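Local coordinates for SusD homolog (Bacteroides thetaiotaomicron, PDB 3SGH), which probably binds glycans at the outer membrane, as SusD-like lipoproteins do, to aid their capture and uptake by the bacterium, at residues N19-V27 with L80-V91. Residues are numbered along the deposited sequence; the frame is centred on the assembly and turned at random. Where two conformers were deposited one is given.
Sequences NLLSTMFNV and LYGYIYPSFFLV
Met24, a selenomethionine, reaches into the junction between helices 75-84 and 87-95, where the helical course is interrupted at Tyr85 and the cis-linked Pro86. Its CG packs 3.6 Å from Ser87 CB, and a bend at the last torsion (chi3 71°) turns CE past the edge of the Phe88 ring to meet Phe88 CB and Ile84 CD1. The backbones come close here: Met24 CA lies 3.5 Å from Tyr83 O in a CA-H...O contact. Beside it, Val27 CG1, anti to its own carbonyl carbon, enters the angle between Ile84 CD1, at 3.6 Å, Tyr83 CB and Leu80 CD2, completing the largely apolar, tightly packed part of the interface.

From there the Tyr83 ring extends toward the solvent side, with Asn26 CB over the centre of one face, 3.3 Å from the centroid, in a CH-pi contact. The Asn26 amide is moderately tilted from the ring plane and held by ND2 donating to Thr23 O at 3.0 Å, an oxygen that also accepts from Asn26 N. A water that donates to Asn26 OD1 and bonds to Tyr83 OH adds a second link beyond the CH-pi contact. The Leu20 end is the more open one: Leu20, partly exposed, lies across the exposed Leu90, CD1 to CB 3.8 Å, while its CB slides past CG2 of the buried Val91.

Helix 19-24 runs nearly antiparallel to both helices, at 170° to 80-84 and 157° to 87-91. Within the alpha-alpha superhelix, helix 100-120 backs the pair, touching Val27 through Thr108 and Val91 through Ala105.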
loop_
_atom_site.group_PDB
_atom_site.type_symbol
_atom_site.label_atom_id
_atom_site.label_comp_id
_atom_site.label_asym_id
_atom_site.label_seq_id
_atom_site.Cartn_x
_atom_site.Cartn_y
_atom_site.Cartn_z
ATOM N N ASN A 19 23.042 -8.322 10.548
ATOM C CA ASN A 19 23.350 -7.043 9.936
ATOM C C ASN A 19 22.889 -6.932 8.468
ATOM O O ASN A 19 22.582 -5.830 8.001
ATOM C CB ASN A 19 24.844 -6.719 10.059
ATOM C CG ASN A 19 25.306 -6.529 11.524
ATOM O OD1 ASN A 19 24.651 -6.974 12.503
ATOM N ND2 ASN A 19 26.457 -5.898 11.674
ATOM N N LEU A 20 22.784 -8.061 7.752
ATOM C CA LEU A 20 22.268 -8.013 6.373
ATOM C C LEU A 20 20.753 -7.727 6.363
ATOM O O LEU A 20 20.233 -7.249 5.368
ATOM C CB LEU A 20 22.548 -9.312 5.628
ATOM C CG LEU A 20 24.053 -9.612 5.463
ATOM C CD1 LEU A 20 24.242 -11.112 5.371
ATOM C CD2 LEU A 20 24.587 -8.821 4.272
ATOM N N LEU A 21 20.056 -8.011 7.474
ATOM C CA LEU A 21 18.626 -7.698 7.559
ATOM C C LEU A 21 18.404 -6.210 7.461
ATOM O O LEU A 21 17.402 -5.792 6.916
ATOM C CB LEU A 21 18.022 -8.168 8.879
ATOM C CG LEU A 21 17.742 -9.623 9.143
ATOM C CD1 LEU A 21 17.160 -9.657 10.560
ATOM C CD2 LEU A 21 16.775 -10.229 8.116
ATOM N N SER A 22 19.329 -5.397 7.969
ATOM C CA SER A 22 19.067 -3.946 8.032
ATOM C C SER A 22 18.783 -3.338 6.673
ATOM O O SER A 22 17.897 -2.484 6.551
ATOM C CB SER A 22 20.233 -3.177 8.698
ATOM O OG SER A 22 20.357 -3.631 10.042
ATOM N N THR A 23 19.521 -3.710 5.637
ATOM C CA THR A 23 19.243 -3.206 4.297
ATOM C C THR A 23 17.900 -3.702 3.798
ATOM O O THR A 23 17.132 -2.952 3.218
ATOM C CB THR A 23 20.257 -3.697 3.278
ATOM O OG1 THR A 23 21.540 -3.812 3.905
ATOM C CG2 THR A 23 20.290 -2.752 2.087
HETATM N N MSE A 24 17.645 -4.993 4.026
HETATM C CA MSE A 24 16.413 -5.629 3.532
HETATM C C MSE A 24 15.203 -4.910 4.106
HETATM O O MSE A 24 14.176 -4.731 3.430
HETATM C CB MSE A 24 16.339 -7.124 3.896
HETATM C CG MSE A 24 17.482 -7.952 3.360
HETATM SE SE MSE A 24 17.317 -9.786 3.872
HETATM C CE MSE A 24 15.831 -10.173 2.745
ATOM N N PHE A 25 15.341 -4.463 5.356
ATOM C CA PHE A 25 14.233 -3.845 6.056
ATOM C C PHE A 25 13.732 -2.552 5.408
ATOM O O PHE A 25 12.624 -2.063 5.747
ATOM C CB PHE A 25 14.616 -3.484 7.488
ATOM C CG PHE A 25 14.698 -4.632 8.482
ATOM C CD1 PHE A 25 14.128 -5.881 8.285
ATOM C CD2 PHE A 25 15.320 -4.386 9.688
ATOM C CE1 PHE A 25 14.200 -6.859 9.280
ATOM C CE2 PHE A 25 15.405 -5.367 10.676
ATOM C CZ PHE A 25 14.878 -6.579 10.471
ATOM N N ASN A 26 14.530 -1.954 4.517
ATOM C CA ASN A 26 14.038 -0.760 3.808
ATOM C C ASN A 26 12.777 -1.015 2.959
ATOM O O ASN A 26 12.065 -0.075 2.644
ATOM C CB ASN A 26 15.134 -0.192 2.943
ATOM C CG ASN A 26 16.174 0.544 3.780
ATOM O OD1 ASN A 26 15.905 1.658 4.241
ATOM N ND2 ASN A 26 17.295 -0.112 4.066
ATOM N N VAL A 27 12.460 -2.269 2.620
ATOM C CA VAL A 27 11.205 -2.511 1.909
ATOM C C VAL A 27 9.942 -2.208 2.706
ATOM O O VAL A 27 8.894 -2.024 2.109
ATOM C CB VAL A 27 11.074 -3.916 1.320
ATOM C CG1 VAL A 27 12.258 -4.209 0.339
ATOM C CG2 VAL A 27 10.923 -4.995 2.420
ATOM N N LEU A 80 13.205 -2.402 -4.927
ATOM C CA LEU A 80 12.818 -3.516 -4.095
ATOM C C LEU A 80 13.795 -4.689 -4.275
ATOM O O LEU A 80 14.230 -5.269 -3.289
ATOM C CB LEU A 80 11.396 -3.979 -4.420
ATOM C CG LEU A 80 10.344 -2.887 -4.096
ATOM C CD1 LEU A 80 8.938 -3.349 -4.495
ATOM C CD2 LEU A 80 10.386 -2.497 -2.567
ATOM N N TYR A 81 14.113 -5.047 -5.524
ATOM C CA TYR A 81 15.174 -6.015 -5.753
ATOM C C TYR A 81 16.488 -5.627 -5.102
ATOM O O TYR A 81 17.162 -6.470 -4.539
ATOM C CB TYR A 81 15.417 -6.260 -7.238
ATOM C CG TYR A 81 14.834 -7.546 -7.726
ATOM C CD1 TYR A 81 13.475 -7.718 -7.873
ATOM C CD2 TYR A 81 15.682 -8.579 -8.096
ATOM C CE1 TYR A 81 12.953 -8.943 -8.321
ATOM C CE2 TYR A 81 15.200 -9.768 -8.559
ATOM C CZ TYR A 81 13.840 -9.961 -8.663
ATOM O OH TYR A 81 13.407 -11.177 -9.138
ATOM N N GLY A 82 16.855 -4.357 -5.163
ATOM C CA GLY A 82 18.092 -3.909 -4.563
ATOM C C GLY A 82 18.177 -4.141 -3.068
ATOM O O GLY A 82 19.251 -4.487 -2.527
ATOM N N TYR A 83 17.062 -3.957 -2.370
ATOM C CA TYR A 83 17.082 -4.166 -0.928
ATOM C C TYR A 83 17.076 -5.669 -0.559
ATOM O O TYR A 83 17.750 -6.078 0.382
ATOM C CB TYR A 83 15.901 -3.450 -0.250
ATOM C CG TYR A 83 15.996 -1.950 -0.233
ATOM C CD1 TYR A 83 17.179 -1.306 0.117
ATOM C CD2 TYR A 83 14.862 -1.168 -0.472
ATOM C CE1 TYR A 83 17.263 0.058 0.135
ATOM C CE2 TYR A 83 14.925 0.198 -0.429
ATOM C CZ TYR A 83 16.119 0.818 -0.129
ATOM O OH TYR A 83 16.178 2.190 -0.080
ATOM N N ILE A 84 16.321 -6.480 -1.299
ATOM C CA ILE A 84 16.108 -7.858 -0.914
ATOM C C ILE A 84 17.270 -8.755 -1.324
ATOM O O ILE A 84 17.637 -9.663 -0.575
ATOM C CB ILE A 84 14.776 -8.404 -1.496
ATOM C CG1 ILE A 84 13.593 -7.592 -0.900
ATOM C CG2 ILE A 84 14.653 -9.913 -1.249
ATOM C CD1 ILE A 84 13.544 -7.560 0.683
ATOM N N TYR A 85 17.853 -8.493 -2.494
ATOM C CA TYR A 85 18.932 -9.372 -3.000
ATOM C C TYR A 85 20.207 -8.578 -3.211
ATOM O O TYR A 85 20.114 -7.430 -3.652
ATOM C CB TYR A 85 18.508 -10.013 -4.314
ATOM C CG TYR A 85 17.210 -10.748 -4.279
ATOM C CD1 TYR A 85 17.117 -12.046 -3.752
ATOM C CD2 TYR A 85 16.067 -10.194 -4.834
ATOM C CE1 TYR A 85 15.905 -12.723 -3.742
ATOM C CE2 TYR A 85 14.846 -10.904 -4.833
ATOM C CZ TYR A 85 14.791 -12.147 -4.290
ATOM O OH TYR A 85 13.583 -12.797 -4.263
ATOM N N PRO A 86 21.396 -9.177 -2.935
ATOM C CA PRO A 86 21.618 -10.587 -2.555
ATOM C C PRO A 86 21.467 -10.904 -1.070
ATOM O O PRO A 86 21.704 -12.026 -0.668
ATOM C CB PRO A 86 23.076 -10.844 -3.030
ATOM C CG PRO A 86 23.748 -9.530 -2.854
ATOM C CD PRO A 86 22.687 -8.502 -3.260
ATOM N N SER A 87 21.078 -9.946 -0.247
ATOM C CA SER A 87 21.080 -10.194 1.194
ATOM C C SER A 87 20.255 -11.409 1.582
ATOM O O SER A 87 20.665 -12.120 2.475
ATOM C CB SER A 87 20.621 -8.970 1.973
ATOM O OG SER A 87 21.530 -7.911 1.739
ATOM N N PHE A 88 19.109 -11.639 0.928
ATOM C CA PHE A 88 18.289 -12.789 1.266
ATOM C C PHE A 88 19.101 -14.100 1.196
ATOM O O PHE A 88 19.052 -14.957 2.115
ATOM C CB PHE A 88 17.044 -12.964 0.368
ATOM C CG PHE A 88 16.327 -14.198 0.691
ATOM C CD1 PHE A 88 15.630 -14.276 1.862
ATOM C CD2 PHE A 88 16.445 -15.330 -0.094
ATOM C CE1 PHE A 88 15.016 -15.450 2.239
ATOM C CE2 PHE A 88 15.852 -16.500 0.263
ATOM C CZ PHE A 88 15.136 -16.570 1.445
ATOM N N PHE A 89 19.845 -14.270 0.105
ATOM C CA PHE A 89 20.600 -15.516 -0.084
ATOM C C PHE A 89 21.808 -15.603 0.813
ATOM O O PHE A 89 22.149 -16.675 1.301
ATOM C CB PHE A 89 21.018 -15.715 -1.533
ATOM C CG PHE A 89 19.852 -15.956 -2.438
ATOM C CD1 PHE A 89 19.024 -17.041 -2.233
ATOM C CD2 PHE A 89 19.563 -15.096 -3.478
ATOM C CE1 PHE A 89 17.927 -17.279 -3.058
ATOM C CE2 PHE A 89 18.474 -15.346 -4.314
ATOM C CZ PHE A 89 17.663 -16.412 -4.097
ATOM N N LEU A 90 22.434 -14.471 1.068
ATOM C CA LEU A 90 23.518 -14.422 2.031
ATOM C C LEU A 90 23.042 -14.827 3.430
ATOM O O LEU A 90 23.743 -15.580 4.130
ATOM C CB LEU A 90 24.133 -13.017 2.055
ATOM C CG LEU A 90 24.918 -12.610 0.804
ATOM C CD1 LEU A 90 25.286 -11.115 0.908
ATOM C CD2 LEU A 90 26.188 -13.423 0.597
ATOM N N VAL A 91 21.850 -14.376 3.826
ATOM C CA VAL A 91 21.288 -14.764 5.123
ATOM C C VAL A 91 20.930 -16.240 5.114
ATOM O O VAL A 91 21.210 -16.973 6.060
ATOM C CB VAL A 91 20.060 -13.932 5.539
ATOM C CG1 VAL A 91 19.404 -14.511 6.791
ATOM C CG2 VAL A 91 20.471 -12.435 5.752
HETATM O O HOH W 1 14.674 3.289 2.148
#